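PDB 3T8J: purine nucleosidase, (IunH-1) from Sulfolobus solfataricus, which is a member of the nucleosidase family with an alpha/beta fold, and holds a sodium ion in this model. Local coordinates for residues D14-Y19 with T208-L213; Y19-L22 with D27-A30; T242-A245 with I250-R253. All blocks are in the same frame, centred on the assembly; numbering follows the deposited sequence.

Interaction 1 (D14-Y19 with T208-L213); sequences DVLSLY and TRMSEL. With NA (sodium ion), chain B.
M210 reaches across to the aromatic ring of Y19 with the end of its thioether, whose sulfur and methyl approach the CD2 and CE2 atoms of the ring obliquely. Its methyl carbon CE lies 3.8 Å from Y19 CD2, and its sulfur SD stands 4.8 Å from the centroid of that ring, 58° off the ring normal, a Met-aromatic contact. The chain of M210 is bent at both chi2 and chi3, which curls the sulfur and methyl towards helix 12-23, and CE also touches L16 CD1 at 4.2 Å. An unbranched, flexible side chain suits this place because the two helix segments are far apart, their axes 12.8 Å at closest approach and nearly antiparallel at 156°. L213 adds a branch near the plane of the Y19 ring, its CD2 4.2 Å from Y19 CE2, while V15 CG1 from the previous turn lies over one face, toward its rim. The phenol end has its own polar partner, as OH bonds to A50 O of helix 40-53, so tyrosine combines an apolar flank with a tethered tip. At the start of the other helix, T208 and S211 form a capping box: S211 N gives to T208 OG1 and T208 N to S211 OG. Away from this contact, D14 OD1 coordinates the sodium ion at 2.3 Å. The carboxylate's other oxygen, OD2, accepts from A11 N. The aspartate thus joins D9, S122 and the carbonyl of I121 in the metal site of this nucleosidase fold, on a helix whose side away from the metal packs on a second, capped helix.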
loop_
_atom_site.group_PDB
_atom_site.type_symbol
_atom_site.label_atom_id
_atom_site.label_comp_id
_atom_site.label_asym_id
_atom_site.label_seq_id
_atom_site.Cartn_x
_atom_site.Cartn_y
_atom_site.Cartn_z
ATOM N N ASP A 14 -9.870 25.586 -20.163
ATOM C CA ASP A 14 -10.114 26.500 -19.020
ATOM C C ASP A 14 -10.512 27.878 -19.546
ATOM O O ASP A 14 -11.420 28.514 -19.040
ATOM C CB ASP A 14 -8.866 26.655 -18.119
ATOM C CG ASP A 14 -8.333 25.344 -17.587
ATOM O OD1 ASP A 14 -8.675 25.006 -16.421
ATOM O OD2 ASP A 14 -7.571 24.638 -18.318
ATOM N N VAL A 15 -9.751 28.379 -20.534
ATOM C CA VAL A 15 -10.093 29.646 -21.187
ATOM C C VAL A 15 -11.505 29.602 -21.766
ATOM O O VAL A 15 -12.328 30.514 -21.518
ATOM C CB VAL A 15 -9.075 30.025 -22.285
ATOM C CG1 VAL A 15 -9.560 31.305 -23.066
ATOM C CG2 VAL A 15 -7.708 30.262 -21.634
ATOM N N LEU A 16 -11.836 28.534 -22.492
ATOM C CA LEU A 16 -13.181 28.449 -23.065
ATOM C C LEU A 16 -14.286 28.349 -21.998
ATOM O O LEU A 16 -15.361 28.901 -22.176
ATOM C CB LEU A 16 -13.284 27.291 -24.054
ATOM C CG LEU A 16 -14.387 27.450 -25.097
ATOM C CD1 LEU A 16 -13.975 28.473 -26.168
ATOM C CD2 LEU A 16 -14.729 26.118 -25.755
ATOM N N SER A 17 -13.989 27.674 -20.897
ATOM C CA SER A 17 -14.956 27.565 -19.780
ATOM C C SER A 17 -15.220 28.949 -19.125
ATOM O O SER A 17 -16.386 29.300 -18.828
ATOM C CB SER A 17 -14.436 26.570 -18.739
ATOM O OG SER A 17 -14.435 25.246 -19.261
ATOM N N LEU A 18 -14.157 29.708 -18.870
ATOM C CA LEU A 18 -14.283 31.075 -18.365
ATOM C C LEU A 18 -15.198 31.862 -19.305
ATOM O O LEU A 18 -16.134 32.560 -18.873
ATOM C CB LEU A 18 -12.902 31.732 -18.270
ATOM C CG LEU A 18 -12.895 33.223 -17.941
ATOM C CD1 LEU A 18 -13.448 33.532 -16.557
ATOM C CD2 LEU A 18 -11.472 33.767 -18.083
ATOM N N TYR A 19 -14.922 31.768 -20.607
ATOM C CA TYR A 19 -15.707 32.510 -21.597
ATOM C C TYR A 19 -17.176 32.053 -21.643
ATOM O O TYR A 19 -18.067 32.881 -21.824
ATOM C CB TYR A 19 -15.057 32.458 -22.971
ATOM C CG TYR A 19 -13.763 33.233 -23.119
ATOM C CD1 TYR A 19 -13.272 34.077 -22.119
ATOM C CD2 TYR A 19 -13.041 33.159 -24.289
ATOM C CE1 TYR A 19 -12.092 34.809 -22.293
ATOM C CE2 TYR A 19 -11.859 33.887 -24.467
ATOM C CZ TYR A 19 -11.395 34.713 -23.476
ATOM O OH TYR A 19 -10.225 35.426 -23.674
ATOM N N THR A 208 -15.172 34.505 -37.180
ATOM C CA THR A 208 -15.285 35.523 -36.120
ATOM C C THR A 208 -13.973 35.519 -35.335
ATOM O O THR A 208 -13.166 34.610 -35.489
ATOM C CB THR A 208 -16.410 35.198 -35.125
ATOM O OG1 THR A 208 -16.122 33.950 -34.482
ATOM C CG2 THR A 208 -17.744 35.083 -35.814
ATOM N N ARG A 209 -13.755 36.518 -34.480
ATOM C CA ARG A 209 -12.536 36.557 -33.686
ATOM C C ARG A 209 -12.513 35.349 -32.742
ATOM O O ARG A 209 -11.471 34.712 -32.560
ATOM C CB ARG A 209 -12.429 37.877 -32.906
ATOM C CG ARG A 209 -12.287 39.122 -33.792
ATOM C CD ARG A 209 -12.474 40.401 -32.975
ATOM N NE ARG A 209 -12.164 41.615 -33.724
ATOM C CZ ARG A 209 -10.988 42.236 -33.683
ATOM N NH1 ARG A 209 -10.008 41.744 -32.934
ATOM N NH2 ARG A 209 -10.793 43.342 -34.389
ATOM N N MET A 210 -13.668 35.031 -32.167
ATOM C CA MET A 210 -13.755 33.908 -31.247
ATOM C C MET A 210 -13.527 32.573 -31.946
ATOM O O MET A 210 -12.840 31.715 -31.392
ATOM C CB MET A 210 -15.097 33.890 -30.492
ATOM C CG MET A 210 -15.112 34.689 -29.202
ATOM S SD MET A 210 -13.969 34.087 -27.924
ATOM C CE MET A 210 -14.408 32.377 -27.778
ATOM N N SER A 211 -14.098 32.374 -33.139
ATOM C CA SER A 211 -13.899 31.107 -33.866
ATOM C C SER A 211 -12.431 30.966 -34.268
ATOM O O SER A 211 -11.855 29.874 -34.185
ATOM C CB SER A 211 -14.831 30.980 -35.080
ATOM O OG SER A 211 -14.425 31.792 -36.165
ATOM N N GLU A 212 -11.818 32.068 -34.697
ATOM C CA GLU A 212 -10.390 32.033 -35.043
ATOM C C GLU A 212 -9.524 31.701 -33.817
ATOM O O GLU A 212 -8.555 30.940 -33.912
ATOM C CB GLU A 212 -9.949 33.350 -35.703
ATOM C CG GLU A 212 -10.487 33.536 -37.130
ATOM C CD GLU A 212 -10.426 34.984 -37.643
ATOM O OE1 GLU A 212 -10.146 35.921 -36.856
ATOM O OE2 GLU A 212 -10.677 35.197 -38.852
ATOM N N LEU A 213 -9.876 32.282 -32.670
ATOM C CA LEU A 213 -9.171 32.004 -31.420
ATOM C C LEU A 213 -9.324 30.530 -31.013
ATOM O O LEU A 213 -8.350 29.872 -30.631
ATOM C CB LEU A 213 -9.689 32.920 -30.307
ATOM C CG LEU A 213 -8.986 32.753 -28.958
ATOM C CD1 LEU A 213 -7.455 32.902 -29.076
ATOM C CD2 LEU A 213 -9.561 33.758 -27.957
HETATM NA NA NA B . -8.452 22.904 -15.529
HETATM O O HOH W 1 -8.036 21.981 -17.655
#

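Interaction 2 (Y19-L22 with D27-A30); sequences YLLL and DVVA
With chi1 of -67° at L21 and -64° at L22, both leucines set CG beside the backbone N and anti to the carbonyl carbon, and each then extends with chi2 close to 180°. Those torsions bring one branch end of each, L21 CD1 and L22 CD2, to the same methyl of V28, its CG2. L22 CD2 lies 3.7 Å from V28 CG2. L21 adds the root of its side chain, CB lying 3.8 Å from V28 CG2, and its CD1 branch draws equally near. Each leucine side chain crosses that of the valine at about a right angle. V28 CG2 rests against both leucines, which are successive residues of the helix and reach the methyl from directions roughly at right angles to each other. The segments belong to a beta-alpha-beta unit made of strand 3-8, helix 12-23 and strand 27-33, in which the last turn of the helix lies against the beginning of the strand that follows it. Beta-branched valine suits the strand here, with a short, compact side chain turned to the helix. Leucine suits position 22 because its longer stem carries a branch end across to the strand, although its CB does not point straight at it. V28 also touches I6 on the neighbouring parallel strand, which places it in the apolar layer between helix and sheet. On the helix, the side chain of L21 continues onto T242 of helix 237-246, while L22 reaches V54 and R56 in the loop after helix 40-53.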
loop_
_atom_site.group_PDB
_atom_site.type_symbol
_atom_site.label_atom_id
_atom_site.label_comp_id
_atom_site.label_asym_id
_atom_site.label_seq_id
_atom_site.Cartn_x
_atom_site.Cartn_y
_atom_site.Cartn_z
ATOM N N TYR A 19 -14.922 31.768 -20.607
ATOM C CA TYR A 19 -15.707 32.510 -21.597
ATOM C C TYR A 19 -17.176 32.053 -21.643
ATOM O O TYR A 19 -18.067 32.881 -21.824
ATOM C CB TYR A 19 -15.057 32.458 -22.971
ATOM C CG TYR A 19 -13.763 33.233 -23.119
ATOM C CD1 TYR A 19 -13.272 34.077 -22.119
ATOM C CD2 TYR A 19 -13.041 33.159 -24.289
ATOM C CE1 TYR A 19 -12.092 34.809 -22.293
ATOM C CE2 TYR A 19 -11.859 33.887 -24.467
ATOM C CZ TYR A 19 -11.395 34.713 -23.476
ATOM O OH TYR A 19 -10.225 35.426 -23.674
ATOM N N LEU A 20 -17.440 30.755 -21.479
ATOM C CA LEU A 20 -18.813 30.247 -21.471
ATOM C C LEU A 20 -19.586 30.908 -20.329
ATOM O O LEU A 20 -20.728 31.331 -20.514
ATOM C CB LEU A 20 -18.830 28.712 -21.352
ATOM C CG LEU A 20 -20.085 27.916 -21.735
ATOM C CD1 LEU A 20 -20.548 28.206 -23.159
ATOM C CD2 LEU A 20 -19.860 26.406 -21.547
ATOM N N LEU A 21 -18.957 31.003 -19.152
ATOM C CA LEU A 21 -19.633 31.642 -18.012
ATOM C C LEU A 21 -19.897 33.122 -18.333
ATOM O O LEU A 21 -21.014 33.626 -18.160
ATOM C CB LEU A 21 -18.823 31.521 -16.704
ATOM C CG LEU A 21 -18.634 30.136 -16.087
ATOM C CD1 LEU A 21 -17.640 30.236 -14.911
ATOM C CD2 LEU A 21 -19.971 29.543 -15.624
ATOM N N LEU A 22 -18.876 33.840 -18.791
ATOM C CA LEU A 22 -18.996 35.290 -19.052
ATOM C C LEU A 22 -19.944 35.655 -20.192
ATOM O O LEU A 22 -20.744 36.622 -20.075
ATOM C CB LEU A 22 -17.618 35.903 -19.310
ATOM C CG LEU A 22 -16.626 35.877 -18.155
ATOM C CD1 LEU A 22 -15.300 36.516 -18.594
ATOM C CD2 LEU A 22 -17.141 36.581 -16.921
ATOM N N ASP A 27 -22.020 35.551 -12.996
ATOM C CA ASP A 27 -21.073 36.412 -12.278
ATOM C C ASP A 27 -19.868 35.585 -11.862
ATOM O O ASP A 27 -19.970 34.714 -11.024
ATOM C CB ASP A 27 -21.710 37.064 -11.069
ATOM C CG ASP A 27 -20.790 38.020 -10.345
ATOM O OD1 ASP A 27 -19.954 38.700 -11.002
ATOM O OD2 ASP A 27 -20.985 38.182 -9.124
ATOM N N VAL A 28 -18.726 35.832 -12.491
ATOM C CA VAL A 28 -17.469 35.194 -12.089
ATOM C C VAL A 28 -16.764 36.144 -11.130
ATOM O O VAL A 28 -16.379 37.272 -11.514
ATOM C CB VAL A 28 -16.576 34.883 -13.295
ATOM C CG1 VAL A 28 -15.270 34.258 -12.820
ATOM C CG2 VAL A 28 -17.277 33.929 -14.274
ATOM N N VAL A 29 -16.680 35.764 -9.855
ATOM C CA VAL A 29 -16.121 36.660 -8.843
ATOM C C VAL A 29 -14.584 36.571 -8.666
ATOM O O VAL A 29 -13.962 37.496 -8.121
ATOM C CB VAL A 29 -16.804 36.461 -7.478
ATOM C CG1 VAL A 29 -18.338 36.658 -7.613
ATOM C CG2 VAL A 29 -16.490 35.089 -6.875
ATOM N N ALA A 30 -13.987 35.477 -9.126
ATOM C CA ALA A 30 -12.532 35.298 -9.064
ATOM C C ALA A 30 -12.135 34.139 -9.933
ATOM O O ALA A 30 -12.901 33.208 -10.163
ATOM C CB ALA A 30 -12.058 35.029 -7.631
#

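Interaction 3 (T242-A245 with I250-R253); sequences TAIA and IATR
A243 and I250 meet through apolar contact, the methyl CB of the alanine lying 3.7 Å from CD1 at the end of the isoleucine. I250 holds CG1 beside its backbone N (chi1 -67°) and runs on extended, with chi2 at 171°, so that CD1 reaches the helix at A243. A small residue is apt at A243, since the helix backbone and the isoleucine tip come close together there: I250 CD1 also lies 3.5 Å from A243 O. The CG2 branch at the CB of I250 serves a second neighbour, standing 4.0 Å from I244 CG1, where the two isoleucine side chains pass at a slant. I244 in turn sends CG2 to within 4.1 Å of A251 CB, and its CD1 lies nearly as close to the same methyl. The stem and ends of I244 thus divide their contacts: CG1 meets I250 CG2, while CG2 and CD1 both meet A251 CB, a methyl small enough for this close approach.

The polar ties of segment 250-253 include backbone hydrogen bonds to a neighbouring part of the chain: I250 pairs with N296, T252 with E294 and R253 with Y293, which sets the strand beside strand 289-295. I244 also touches I295 and A251 touches V292, while A243 meets L20 of helix 12-23 and F300 of helix 297-308. The arrangement is that of a helix leading through a short turn into an antiparallel strand at the side of the mixed sheet in this alpha/beta fold.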
loop_
_atom_site.group_PDB
_atom_site.type_symbol
_atom_site.label_atom_id
_atom_site.label_comp_id
_atom_site.label_asym_id
_atom_site.label_seq_id
_atom_site.Cartn_x
_atom_site.Cartn_y
_atom_site.Cartn_z
ATOM N N THR A 242 -18.749 22.860 -17.491
ATOM C CA THR A 242 -19.247 24.232 -17.389
ATOM C C THR A 242 -20.651 24.382 -17.991
ATOM O O THR A 242 -21.525 25.046 -17.427
ATOM C CB THR A 242 -18.258 25.212 -18.071
ATOM O OG1 THR A 242 -16.941 25.034 -17.515
ATOM C CG2 THR A 242 -18.678 26.665 -17.872
ATOM N N ALA A 243 -20.857 23.764 -19.149
ATOM C CA ALA A 243 -22.159 23.817 -19.828
ATOM C C ALA A 243 -23.239 23.192 -18.951
ATOM O O ALA A 243 -24.345 23.720 -18.875
ATOM C CB ALA A 243 -22.095 23.136 -21.220
ATOM N N ILE A 244 -22.921 22.073 -18.302
ATOM C CA ILE A 244 -23.874 21.413 -17.394
ATOM C C ILE A 244 -24.115 22.307 -16.165
ATOM O O ILE A 244 -25.254 22.417 -15.666
ATOM C CB ILE A 244 -23.363 20.017 -16.978
ATOM C CG1 ILE A 244 -23.411 19.055 -18.159
ATOM C CG2 ILE A 244 -24.162 19.454 -15.797
ATOM C CD1 ILE A 244 -22.584 17.798 -17.909
ATOM N N ALA A 245 -23.066 22.967 -15.656
ATOM C CA ALA A 245 -23.266 23.894 -14.519
ATOM C C ALA A 245 -24.243 25.012 -14.881
ATOM O O ALA A 245 -25.138 25.361 -14.104
ATOM C CB ALA A 245 -21.933 24.464 -14.037
ATOM N N ILE A 250 -28.406 19.620 -19.921
ATOM C CA ILE A 250 -27.379 19.071 -20.823
ATOM C C ILE A 250 -26.951 17.677 -20.344
ATOM O O ILE A 250 -26.663 16.803 -21.172
ATOM C CB ILE A 250 -26.195 20.047 -21.012
ATOM C CG1 ILE A 250 -26.690 21.294 -21.761
ATOM C CG2 ILE A 250 -25.028 19.368 -21.780
ATOM C CD1 ILE A 250 -25.717 22.438 -21.842
ATOM N N ALA A 251 -26.969 17.444 -19.026
ATOM C CA ALA A 251 -26.783 16.090 -18.480
ATOM C C ALA A 251 -28.075 15.280 -18.625
ATOM O O ALA A 251 -29.165 15.721 -18.214
ATOM C CB ALA A 251 -26.330 16.137 -17.011
ATOM N N THR A 252 -27.971 14.117 -19.251
ATOM C CA THR A 252 -29.150 13.284 -19.517
ATOM C C THR A 252 -29.244 12.000 -18.670
ATOM O O THR A 252 -30.295 11.343 -18.657
ATOM C CB THR A 252 -29.239 12.938 -21.009
ATOM O OG1 THR A 252 -27.994 12.375 -21.423
ATOM C CG2 THR A 252 -29.498 14.189 -21.836
ATOM N N ARG A 253 -28.174 11.642 -17.969
ATOM C CA ARG A 253 -28.213 10.573 -16.978
ATOM C C ARG A 253 -27.272 10.914 -15.812
ATOM O O ARG A 253 -26.124 11.277 -16.035
ATOM C CB ARG A 253 -27.791 9.249 -17.599
ATOM C CG ARG A 253 -28.073 8.051 -16.731
ATOM C CD ARG A 253 -27.571 6.745 -17.387
ATOM N NE ARG A 253 -27.036 5.946 -16.314
ATOM C CZ ARG A 253 -25.950 5.187 -16.335
ATOM N NH1 ARG A 253 -25.178 5.032 -17.418
ATOM N NH2 ARG A 253 -25.643 4.555 -15.218
#

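Overall arrangement
Helix 12-23 ties the set together. Interaction 1 and interaction 2 share Y19, their centres lie about 13 Å apart, and they touch where L18 CD1 comes within 4.2 Å of V28 CG1. Interaction 3 meets the same helix from helix 237-246: L20 CD2 packs 3.7 Å from A243 N, and L21 CD2 lies 3.9 Å from T242 CG2. A probable, weak hydrogen bond also joins S17 OG to T242 OG1 at 3.1 Å. Interactions 2 and 3 reach the same mixed sheet at separate strands, 27-33 and 251-261. The sodium ion is bound in interaction 1 through D14, and the side chain of L21 in interaction 2 is about 12 Å from it.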